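Local coordinates for protein polysaccharide Lyase Family 6 (Bacteroides cellulosilyticus, PDB 6QPS) that probably depolymerises alginate as a calcium-dependent polysaccharide lyase of family 6, with specificity for mannuronic acid, at residues I277-F282 with V302-I307; N350-S355 with V371-N376; L400-A405 with E422-V427. All blocks are in the same frame, centred on the assembly; numbering follows the deposited sequence. Where two conformers were deposited one is given.

Contact 1. Residues I277-F282 with V302-I307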
loop_
_atom_site.group_PDB
_atom_site.type_symbol
_atom_site.label_atom_id
_atom_site.label_comp_id
_atom_site.label_asym_id
_atom_site.label_seq_id
_atom_site.Cartn_x
_atom_site.Cartn_y
_atom_site.Cartn_z
ATOM N N ILE A 277 6.552 0.387 -10.822
ATOM C CA ILE A 277 5.163 -0.061 -10.676
ATOM C C ILE A 277 4.941 -1.142 -11.731
ATOM O O ILE A 277 4.717 -0.825 -12.907
ATOM C CB ILE A 277 4.190 1.111 -10.871
ATOM C CG1 ILE A 277 4.614 2.372 -10.084
ATOM C CG2 ILE A 277 2.802 0.703 -10.490
ATOM C CD1 ILE A 277 4.656 2.215 -8.591
ATOM N N GLU A 278 4.968 -2.414 -11.323
ATOM C CA GLU A 278 5.001 -3.546 -12.252
ATOM C C GLU A 278 3.878 -4.541 -11.986
ATOM O O GLU A 278 3.758 -5.085 -10.888
ATOM C CB GLU A 278 6.346 -4.305 -12.133
ATOM C CG GLU A 278 7.559 -3.556 -12.680
ATOM C CD GLU A 278 8.882 -4.200 -12.303
ATOM O OE1 GLU A 278 8.959 -4.865 -11.248
ATOM O OE2 GLU A 278 9.883 -4.021 -13.049
ATOM N N SER A 279 3.102 -4.825 -13.012
ATOM C CA SER A 279 2.240 -6.010 -13.059
ATOM C C SER A 279 1.169 -6.023 -11.983
ATOM O O SER A 279 0.748 -7.097 -11.550
ATOM C CB SER A 279 3.034 -7.322 -13.016
ATOM O OG SER A 279 4.038 -7.371 -14.036
ATOM N N ASN A 280 0.701 -4.849 -11.560
ATOM C CA ASN A 280 -0.442 -4.773 -10.652
ATOM C C ASN A 280 -1.741 -4.920 -11.435
ATOM O O ASN A 280 -1.779 -4.701 -12.646
ATOM C CB ASN A 280 -0.424 -3.444 -9.895
ATOM C CG ASN A 280 0.837 -3.282 -9.053
ATOM O OD1 ASN A 280 0.953 -3.830 -7.963
ATOM N ND2 ASN A 280 1.817 -2.567 -9.583
ATOM N N THR A 281 -2.820 -5.279 -10.722
ATOM C CA THR A 281 -4.125 -5.535 -11.317
ATOM C C THR A 281 -5.195 -4.834 -10.488
ATOM O O THR A 281 -5.194 -4.928 -9.254
ATOM C CB THR A 281 -4.386 -7.048 -11.356
ATOM O OG1 THR A 281 -3.291 -7.720 -11.995
ATOM C CG2 THR A 281 -5.674 -7.374 -12.127
ATOM N N PHE A 282 -6.106 -4.152 -11.181
ATOM C CA PHE A 282 -7.186 -3.399 -10.548
ATOM C C PHE A 282 -8.504 -3.897 -11.121
ATOM O O PHE A 282 -8.719 -3.836 -12.334
ATOM C CB PHE A 282 -7.061 -1.887 -10.769
ATOM C CG PHE A 282 -5.754 -1.263 -10.312
ATOM C CD1 PHE A 282 -4.574 -1.479 -11.006
ATOM C CD2 PHE A 282 -5.748 -0.372 -9.247
ATOM C CE1 PHE A 282 -3.392 -0.857 -10.613
ATOM C CE2 PHE A 282 -4.578 0.244 -8.838
ATOM C CZ PHE A 282 -3.396 0.000 -9.524
ATOM N N VAL A 302 6.399 2.374 -15.235
ATOM C CA VAL A 302 5.042 1.856 -15.022
ATOM C C VAL A 302 4.768 0.848 -16.138
ATOM O O VAL A 302 4.511 1.237 -17.288
ATOM C CB VAL A 302 4.022 2.997 -15.052
ATOM C CG1 VAL A 302 2.624 2.476 -14.833
ATOM C CG2 VAL A 302 4.374 4.089 -14.038
ATOM N N TYR A 303 4.845 -0.448 -15.807
ATOM C CA TYR A 303 4.882 -1.532 -16.782
ATOM C C TYR A 303 3.941 -2.673 -16.421
ATOM O O TYR A 303 3.937 -3.140 -15.282
ATOM C CB TYR A 303 6.332 -2.061 -16.828
ATOM C CG TYR A 303 6.542 -3.362 -17.569
ATOM C CD1 TYR A 303 6.258 -3.434 -18.919
ATOM C CD2 TYR A 303 7.041 -4.504 -16.927
ATOM C CE1 TYR A 303 6.432 -4.610 -19.618
ATOM C CE2 TYR A 303 7.253 -5.673 -17.627
ATOM C CZ TYR A 303 6.943 -5.722 -18.976
ATOM O OH TYR A 303 7.124 -6.879 -19.709
ATOM N N ASP A 304 3.192 -3.170 -17.410
ATOM C CA ASP A 304 2.433 -4.425 -17.294
ATOM C C ASP A 304 1.282 -4.365 -16.291
ATOM O O ASP A 304 0.852 -5.407 -15.802
ATOM C CB ASP A 304 3.387 -5.610 -17.015
ATOM C CG ASP A 304 2.749 -6.979 -17.243
ATOM O OD1 ASP A 304 2.059 -7.130 -18.272
ATOM O OD2 ASP A 304 2.980 -7.875 -16.404
ATOM N N ASN A 305 0.762 -3.179 -15.976
ATOM C CA ASN A 305 -0.380 -3.063 -15.083
ATOM C C ASN A 305 -1.673 -3.202 -15.870
ATOM O O ASN A 305 -1.753 -2.819 -17.033
ATOM C CB ASN A 305 -0.333 -1.731 -14.336
ATOM C CG ASN A 305 0.966 -1.568 -13.545
ATOM O OD1 ASN A 305 1.106 -2.091 -12.450
ATOM N ND2 ASN A 305 1.935 -0.847 -14.127
ATOM N N TYR A 306 -2.686 -3.780 -15.218
ATOM C CA TYR A 306 -3.975 -4.093 -15.842
ATOM C C TYR A 306 -5.059 -3.444 -14.989
ATOM O O TYR A 306 -5.253 -3.837 -13.833
ATOM C CB TYR A 306 -4.144 -5.617 -15.904
ATOM C CG TYR A 306 -5.278 -6.131 -16.780
ATOM C CD1 TYR A 306 -6.603 -6.028 -16.377
ATOM C CD2 TYR A 306 -5.019 -6.749 -18.009
ATOM C CE1 TYR A 306 -7.639 -6.520 -17.159
ATOM C CE2 TYR A 306 -6.046 -7.250 -18.786
ATOM C CZ TYR A 306 -7.353 -7.125 -18.361
ATOM O OH TYR A 306 -8.366 -7.625 -19.165
ATOM N N ILE A 307 -5.735 -2.436 -15.552
ATOM C CA ILE A 307 -6.705 -1.601 -14.829
ATOM C C ILE A 307 -8.061 -1.778 -15.495
ATOM O O ILE A 307 -8.205 -1.476 -16.688
ATOM C CB ILE A 307 -6.285 -0.124 -14.850
ATOM C CG1 ILE A 307 -4.953 0.010 -14.126
ATOM C CG2 ILE A 307 -7.310 0.733 -14.191
ATOM C CD1 ILE A 307 -4.115 1.207 -14.480
#
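Asn-280 and Asn-305 both set CG beside the backbone N, opposite the carbonyl carbon (chi1 -61° and -57°), and with chi2 near -80° in each, their amides lie side by side, pointing the same way and almost coplanar. Each asparagine sits in the turn that interrupts its own strand, and the turns of successive beta-helix coils lie side by side, giving a hydrogen-bonded row of asparagines. Asn-305 OD1 accepts two bonds, from Asn-280 N at 2.9 Å and from Asn-280 ND2 at 3.0 Å; the side-chain N-H comes nearly head-on, the backbone N-H from above the carbonyl plane. Asn-305 ND2 reaches Ile-277 O at 3.0 Å, a carbonyl that also takes the backbone N-H of Tyr-303. On the turn itself, Ser-279 OG gives a short 2.6 Å bond to the anti lone pair of Asp-304 OD2. Past the turn, Phe-282 CD1 lies 3.5 Å from Ile-307 CG1, and the Phe-282 ring stacks on Phe-260 of the preceding strand. Asn-280 ND2 also bonds to Leu-255 O, and Asn-280 OD1 accepts from Asn-258 ND2. The buried amides thus find partners at both ends, which fixes their rotation, consistent with turns that repeat coil after coil.

Contact 2. Residues N350-S355 with V371-N376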
loop_
_atom_site.group_PDB
_atom_site.type_symbol
_atom_site.label_atom_id
_atom_site.label_comp_id
_atom_site.label_asym_id
_atom_site.label_seq_id
_atom_site.Cartn_x
_atom_site.Cartn_y
_atom_site.Cartn_z
ATOM N N ASN A 350 0.808 -1.541 -20.553
ATOM C CA ASN A 350 -0.299 -1.613 -19.610
ATOM C C ASN A 350 -1.610 -1.782 -20.373
ATOM O O ASN A 350 -1.677 -1.594 -21.587
ATOM C CB ASN A 350 -0.378 -0.321 -18.783
ATOM C CG ASN A 350 0.929 -0.007 -18.060
ATOM O OD1 ASN A 350 1.223 -0.546 -17.002
ATOM N ND2 ASN A 350 1.722 0.901 -18.635
ATOM N N THR A 351 -2.664 -2.145 -19.643
ATOM C CA THR A 351 -4.016 -2.276 -20.187
ATOM C C THR A 351 -4.968 -1.419 -19.370
ATOM O O THR A 351 -4.958 -1.496 -18.137
ATOM C CB THR A 351 -4.485 -3.733 -20.133
ATOM O OG1 THR A 351 -3.662 -4.545 -20.980
ATOM C CG2 THR A 351 -5.930 -3.850 -20.583
ATOM N N PHE A 352 -5.765 -0.588 -20.061
ATOM C CA PHE A 352 -6.789 0.252 -19.451
ATOM C C PHE A 352 -8.107 -0.132 -20.104
ATOM O O PHE A 352 -8.379 0.248 -21.250
ATOM C CB PHE A 352 -6.472 1.719 -19.662
ATOM C CG PHE A 352 -5.128 2.114 -19.160
ATOM C CD1 PHE A 352 -4.959 2.519 -17.847
ATOM C CD2 PHE A 352 -4.019 2.073 -19.989
ATOM C CE1 PHE A 352 -3.718 2.877 -17.370
ATOM C CE2 PHE A 352 -2.766 2.456 -19.509
ATOM C CZ PHE A 352 -2.616 2.832 -18.201
ATOM N N LEU A 353 -8.897 -0.906 -19.375
ATOM C CA LEU A 353 -10.129 -1.505 -19.874
ATOM C C LEU A 353 -11.324 -0.861 -19.181
ATOM O O LEU A 353 -11.476 -0.974 -17.953
ATOM C CB LEU A 353 -10.083 -3.017 -19.640
ATOM C CG LEU A 353 -11.297 -3.815 -20.072
ATOM C CD1 LEU A 353 -11.595 -3.659 -21.568
ATOM C CD2 LEU A 353 -11.157 -5.283 -19.716
ATOM N N ASN A 354 -12.166 -0.189 -19.963
ATOM C CA ASN A 354 -13.247 0.616 -19.400
ATOM C C ASN A 354 -12.742 1.452 -18.214
ATOM O O ASN A 354 -13.402 1.559 -17.175
ATOM C CB ASN A 354 -14.436 -0.255 -19.022
ATOM C CG ASN A 354 -15.621 0.549 -18.608
ATOM O OD1 ASN A 354 -15.904 1.621 -19.173
ATOM N ND2 ASN A 354 -16.362 0.036 -17.625
ATOM N N SER A 355 -11.571 2.072 -18.404
ATOM C CA SER A 355 -10.917 2.920 -17.414
ATOM C C SER A 355 -10.246 4.090 -18.130
ATOM O O SER A 355 -9.580 3.903 -19.149
ATOM C CB SER A 355 -9.851 2.098 -16.662
ATOM O OG SER A 355 -10.442 0.969 -16.015
ATOM N N VAL A 371 7.185 12.157 -20.929
ATOM C CA VAL A 371 6.359 11.005 -20.591
ATOM C C VAL A 371 6.182 10.176 -21.853
ATOM O O VAL A 371 5.746 10.691 -22.889
ATOM C CB VAL A 371 4.993 11.437 -20.048
ATOM C CG1 VAL A 371 4.149 10.224 -19.662
ATOM C CG2 VAL A 371 5.167 12.345 -18.854
ATOM N N ARG A 372 6.537 8.903 -21.797
ATOM C CA ARG A 372 6.333 8.007 -22.925
ATOM C C ARG A 372 5.132 7.135 -22.623
ATOM O O ARG A 372 5.065 6.529 -21.552
ATOM C CB ARG A 372 7.569 7.145 -23.211
ATOM C CG ARG A 372 7.455 6.421 -24.570
ATOM C CD ARG A 372 8.658 5.511 -24.873
ATOM N NE ARG A 372 8.626 4.343 -23.990
ATOM C CZ ARG A 372 8.667 3.066 -24.373
ATOM N NH1 ARG A 372 8.788 2.730 -25.646
ATOM N NH2 ARG A 372 8.596 2.135 -23.439
ATOM N N PHE A 373 4.156 7.119 -23.532
ATOM C CA PHE A 373 2.972 6.265 -23.419
ATOM C C PHE A 373 3.004 5.338 -24.641
ATOM O O PHE A 373 2.612 5.740 -25.738
ATOM C CB PHE A 373 1.707 7.151 -23.353
ATOM C CG PHE A 373 0.442 6.387 -23.018
ATOM C CD1 PHE A 373 -0.412 5.945 -24.022
ATOM C CD2 PHE A 373 0.107 6.138 -21.707
ATOM C CE1 PHE A 373 -1.593 5.226 -23.707
ATOM C CE2 PHE A 373 -1.055 5.428 -21.384
ATOM C CZ PHE A 373 -1.902 4.975 -22.397
ATOM N N ALA A 374 3.494 4.109 -24.452
ATOM C CA ALA A 374 3.800 3.214 -25.556
ATOM C C ALA A 374 3.269 1.809 -25.293
ATOM O O ALA A 374 3.396 1.275 -24.190
ATOM C CB ALA A 374 5.319 3.148 -25.794
ATOM N N HIS A 375 2.718 1.192 -26.333
ATOM C CA HIS A 375 2.340 -0.225 -26.325
ATOM C C HIS A 375 1.277 -0.542 -25.291
ATOM O O HIS A 375 1.214 -1.656 -24.774
ATOM C CB HIS A 375 3.542 -1.158 -26.142
ATOM C CG HIS A 375 4.543 -1.036 -27.232
ATOM N ND1 HIS A 375 4.281 -1.444 -28.517
ATOM C CD2 HIS A 375 5.804 -0.535 -27.237
ATOM C CE1 HIS A 375 5.339 -1.206 -29.273
ATOM N NE2 HIS A 375 6.271 -0.640 -28.522
ATOM N N ASN A 376 0.423 0.428 -24.989
ATOM C CA ASN A 376 -0.684 0.222 -24.073
ATOM C C ASN A 376 -1.955 -0.113 -24.847
ATOM O O ASN A 376 -2.180 0.374 -25.958
ATOM C CB ASN A 376 -0.939 1.467 -23.217
ATOM C CG ASN A 376 0.277 1.870 -22.409
ATOM O OD1 ASN A 376 0.622 1.248 -21.418
ATOM N ND2 ASN A 376 0.972 2.887 -22.871
HETATM O O HOH W 1 -0.573 -3.646 -23.556
#
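Asn-350 and Asn-376 carry the polar part of this contact, their amides side by side, pointing the same way and 9° from coplanar. Asn-376 OD1 is gripped twice: Asn-350 ND2 approaches at 3.0 Å in the carbonyl plane, and Asn-350 N at 2.9 Å, tilted from that plane. On Asn-376, chi1 of -58° sets CG beside the backbone N and brings OD1 up to Asn-350. An alanine here would remove the acceptor of both bonds, and is likely to leave Asn-350 N and one N-H of Asn-350 ND2 without their mate, although Val-302 O and Asn-305 N would still hold the Asn-350 amide. A water adds a bridge between the backbones, donating to Asn-350 O at 3.1 Å and to His-375 O at 2.9 Å.

The apolar part is a small meeting of aromatic rings. Phe-352 CE2 lies 3.9 Å from Phe-373 CE2, the two side chains crossing at a slant. Asn-376 OD1 lies near the plane of the Phe-352 ring, at the edge, while Asn-376 ND2, which hydrogen-bonds to Ile-347 O, is 3.3 Å above the centre of the Phe-373 ring.

The same use of OD1 for a backbone N-H recurs on both flanks, Asn-350 OD1 accepting from Asn-305 N and Asn-402 OD1 from Asn-376 N. Phe-352 also packs on Ile-307 of strand 301-308, and Phe-373 on Phe-399 of strand 397-405, placing the contact inside the beta-helix between those two strands.

Contact 3. Residues L400-A405 with E422-V427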
loop_
_atom_site.group_PDB
_atom_site.type_symbol
_atom_site.label_atom_id
_atom_site.label_comp_id
_atom_site.label_asym_id
_atom_site.label_seq_id
_atom_site.Cartn_x
_atom_site.Cartn_y
_atom_site.Cartn_z
ATOM N N LEU A 400 3.150 6.152 -28.702
ATOM C CA LEU A 400 3.753 5.239 -29.663
ATOM C C LEU A 400 3.142 3.843 -29.599
ATOM O O LEU A 400 3.202 3.177 -28.567
ATOM C CB LEU A 400 5.251 5.168 -29.405
ATOM C CG LEU A 400 6.040 4.327 -30.375
ATOM C CD1 LEU A 400 5.932 4.863 -31.791
ATOM C CD2 LEU A 400 7.490 4.286 -29.933
ATOM N N ASP A 401 2.576 3.400 -30.718
ATOM C CA ASP A 401 2.160 2.011 -30.901
ATOM C C ASP A 401 1.232 1.518 -29.786
ATOM O O ASP A 401 1.330 0.377 -29.327
ATOM C CB ASP A 401 3.382 1.107 -31.062
ATOM C CG ASP A 401 4.155 1.385 -32.344
ATOM O OD1 ASP A 401 3.520 1.779 -33.356
ATOM O OD2 ASP A 401 5.398 1.180 -32.349
ATOM N N ASN A 402 0.262 2.344 -29.419
ATOM C CA ASN A 402 -0.833 1.910 -28.559
ATOM C C ASN A 402 -1.984 1.352 -29.401
ATOM O O ASN A 402 -2.067 1.574 -30.611
ATOM C CB ASN A 402 -1.310 3.090 -27.708
ATOM C CG ASN A 402 -0.178 3.736 -26.927
ATOM O OD1 ASN A 402 0.270 3.205 -25.913
ATOM N ND2 ASN A 402 0.301 4.889 -27.404
ATOM N N GLU A 403 -2.862 0.591 -28.748
ATOM C CA GLU A 403 -4.024 -0.006 -29.393
ATOM C C GLU A 403 -5.297 0.593 -28.821
ATOM O O GLU A 403 -5.390 0.850 -27.619
ATOM C CB GLU A 403 -4.001 -1.519 -29.233
ATOM C CG GLU A 403 -2.981 -2.178 -30.152
ATOM C CD GLU A 403 -2.928 -3.689 -30.023
ATOM O OE1 GLU A 403 -3.543 -4.233 -29.089
ATOM O OE2 GLU A 403 -2.253 -4.326 -30.856
ATOM N N TRP A 404 -6.283 0.781 -29.700
ATOM C CA TRP A 404 -7.532 1.468 -29.391
ATOM C C TRP A 404 -8.673 0.539 -29.781
ATOM O O TRP A 404 -8.871 0.256 -30.973
ATOM C CB TRP A 404 -7.577 2.755 -30.218
ATOM C CG TRP A 404 -8.822 3.598 -30.107
ATOM C CD1 TRP A 404 -10.042 3.372 -30.709
ATOM C CD2 TRP A 404 -8.952 4.844 -29.403
ATOM N NE1 TRP A 404 -10.914 4.382 -30.386
ATOM C CE2 TRP A 404 -10.266 5.305 -29.605
ATOM C CE3 TRP A 404 -8.074 5.624 -28.638
ATOM C CZ2 TRP A 404 -10.729 6.497 -29.054
ATOM C CZ3 TRP A 404 -8.540 6.801 -28.086
ATOM C CH2 TRP A 404 -9.859 7.232 -28.308
ATOM N N ALA A 405 -9.416 0.049 -28.792
ATOM C CA ALA A 405 -10.463 -0.954 -29.051
ATOM C C ALA A 405 -11.781 -0.600 -28.357
ATOM O O ALA A 405 -12.026 -0.956 -27.200
ATOM C CB ALA A 405 -9.981 -2.363 -28.679
ATOM N N GLU A 422 -2.319 9.605 -34.123
ATOM C CA GLU A 422 -1.187 8.913 -34.727
ATOM C C GLU A 422 -0.507 7.936 -33.767
ATOM O O GLU A 422 0.234 7.054 -34.225
ATOM C CB GLU A 422 -0.158 9.934 -35.223
ATOM C CG GLU A 422 -0.687 10.908 -36.267
ATOM C CD GLU A 422 -0.774 10.307 -37.654
ATOM O OE1 GLU A 422 -0.798 9.061 -37.771
ATOM O OE2 GLU A 422 -0.820 11.087 -38.632
ATOM N N GLY A 423 -0.717 8.080 -32.464
ATOM C CA GLY A 423 -0.159 7.215 -31.447
ATOM C C GLY A 423 -0.972 5.989 -31.104
ATOM O O GLY A 423 -0.535 5.211 -30.244
ATOM N N PHE A 424 -2.140 5.805 -31.720
ATOM C CA PHE A 424 -2.993 4.650 -31.501
ATOM C C PHE A 424 -3.359 4.026 -32.841
ATOM O O PHE A 424 -3.510 4.724 -33.853
ATOM C CB PHE A 424 -4.317 5.041 -30.825
ATOM C CG PHE A 424 -4.206 5.359 -29.359
ATOM C CD1 PHE A 424 -3.865 6.627 -28.943
ATOM C CD2 PHE A 424 -4.488 4.398 -28.393
ATOM C CE1 PHE A 424 -3.774 6.918 -27.597
ATOM C CE2 PHE A 424 -4.426 4.698 -27.066
ATOM C CZ PHE A 424 -4.071 5.933 -26.653
ATOM N N LYS A 425 -3.537 2.708 -32.841
ATOM C CA LYS A 425 -4.090 1.976 -33.971
ATOM C C LYS A 425 -5.403 1.331 -33.541
ATOM O O LYS A 425 -5.432 0.652 -32.504
ATOM C CB LYS A 425 -3.125 0.868 -34.425
ATOM C CG LYS A 425 -1.819 1.360 -34.986
ATOM C CD LYS A 425 -0.771 0.226 -35.090
ATOM C CE LYS A 425 -0.922 -0.866 -34.053
ATOM N NZ LYS A 425 -0.497 -0.402 -32.683
ATOM N N PRO A 426 -6.498 1.519 -34.284
ATOM C CA PRO A 426 -7.750 0.821 -33.950
ATOM C C PRO A 426 -7.611 -0.668 -34.219
ATOM O O PRO A 426 -7.099 -1.082 -35.270
ATOM C CB PRO A 426 -8.790 1.451 -34.892
ATOM C CG PRO A 426 -8.136 2.683 -35.467
ATOM C CD PRO A 426 -6.652 2.399 -35.461
ATOM N N VAL A 427 -8.058 -1.470 -33.250
ATOM C CA VAL A 427 -8.039 -2.922 -33.337
ATOM C C VAL A 427 -9.369 -3.443 -32.808
ATOM O O VAL A 427 -10.075 -2.766 -32.059
ATOM C CB VAL A 427 -6.858 -3.570 -32.568
ATOM C CG1 VAL A 427 -5.522 -3.033 -33.095
ATOM C CG2 VAL A 427 -7.001 -3.371 -31.069
HETATM O O HOH W 2 2.358 5.047 -33.129
HETATM O O HOH W 3 0.811 -2.224 -31.304
#
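Phe-424 is sandwiched by two residues of 400-405: Asn-402 CB lies over one face of its ring and Trp-404 CE3 over the opposite face, while Glu-403 O meets the ring at its edge. These residues join the last two parallel strands of the right-handed beta-helix, 397-405 and 424-426, with the short helix 418-422 in the connection between them. The tryptophan contact is T-shaped, the indole presenting its edge to the phenyl face with the planes at 82° and the centroids of its six-membered ring and the phenyl 5.3 Å apart. On the other face, a CH-pi contact puts Asn-402 CB 3.8 Å from the ring centroid. Trp-404 CG stands opposite the backbone N (chi1 177°), which turns the indole edge toward the Phe-424 face; its NE1 bonds to Ser-411 OG.

Asn-402 ends the row of asparagines here: a backbone carbonyl takes the place of the next asparagine's OD1. Gly-423 O takes both Asn-402 ND2, at 3.0 Å, and Asn-402 N, from opposite faces of its plane. On the preceding strand, Asn-402 OD1 accepts from Asn-376 N and Asn-402 ND2 also bonds to Phe-373 O. Backbone bonds then alternate between the strands, Lys-425 N to Asn-402 O, Trp-404 N to Lys-425 O and Val-427 N to Trp-404 O.

On the other side of the pair, Val-427 crosses Glu-403 at about a right angle, Val-427 CG2 to Glu-403 CB 4.0 Å, and Val-427 CG2 is as close to Ala-405 CB. Lys-425 bends at its third and fourth torsions, bringing its amine back over the turn. There Lys-425 NZ makes a weak 3.3 Å bond to Asn-402 O and donates at 2.6 Å to a water that in turn bonds weakly to Asp-401 O.

Overall arrangement
From the N terminus, the chain reaches contact 1 first, where 302-307 comes back beside 277-282 and closes a loop of 19 residues. Contact 2 then joins 350-355 to 371-376 across 15 residues, and contact 3 brings 422-427 against 400-405 after 16, four of them helical. The three follow in series, neither nested nor crossing. Strand 345-353 pairs with 301-308, linking contacts 1 and 2, whose centres lie about 10 Å apart; strands 371-379 and 397-405 do the same for contacts 2 and 3. Contacts 1 and 3 do not touch. Together they tie successive strands toward the C-terminal end of the beta-helix, with contact 1 nearest the calcium site.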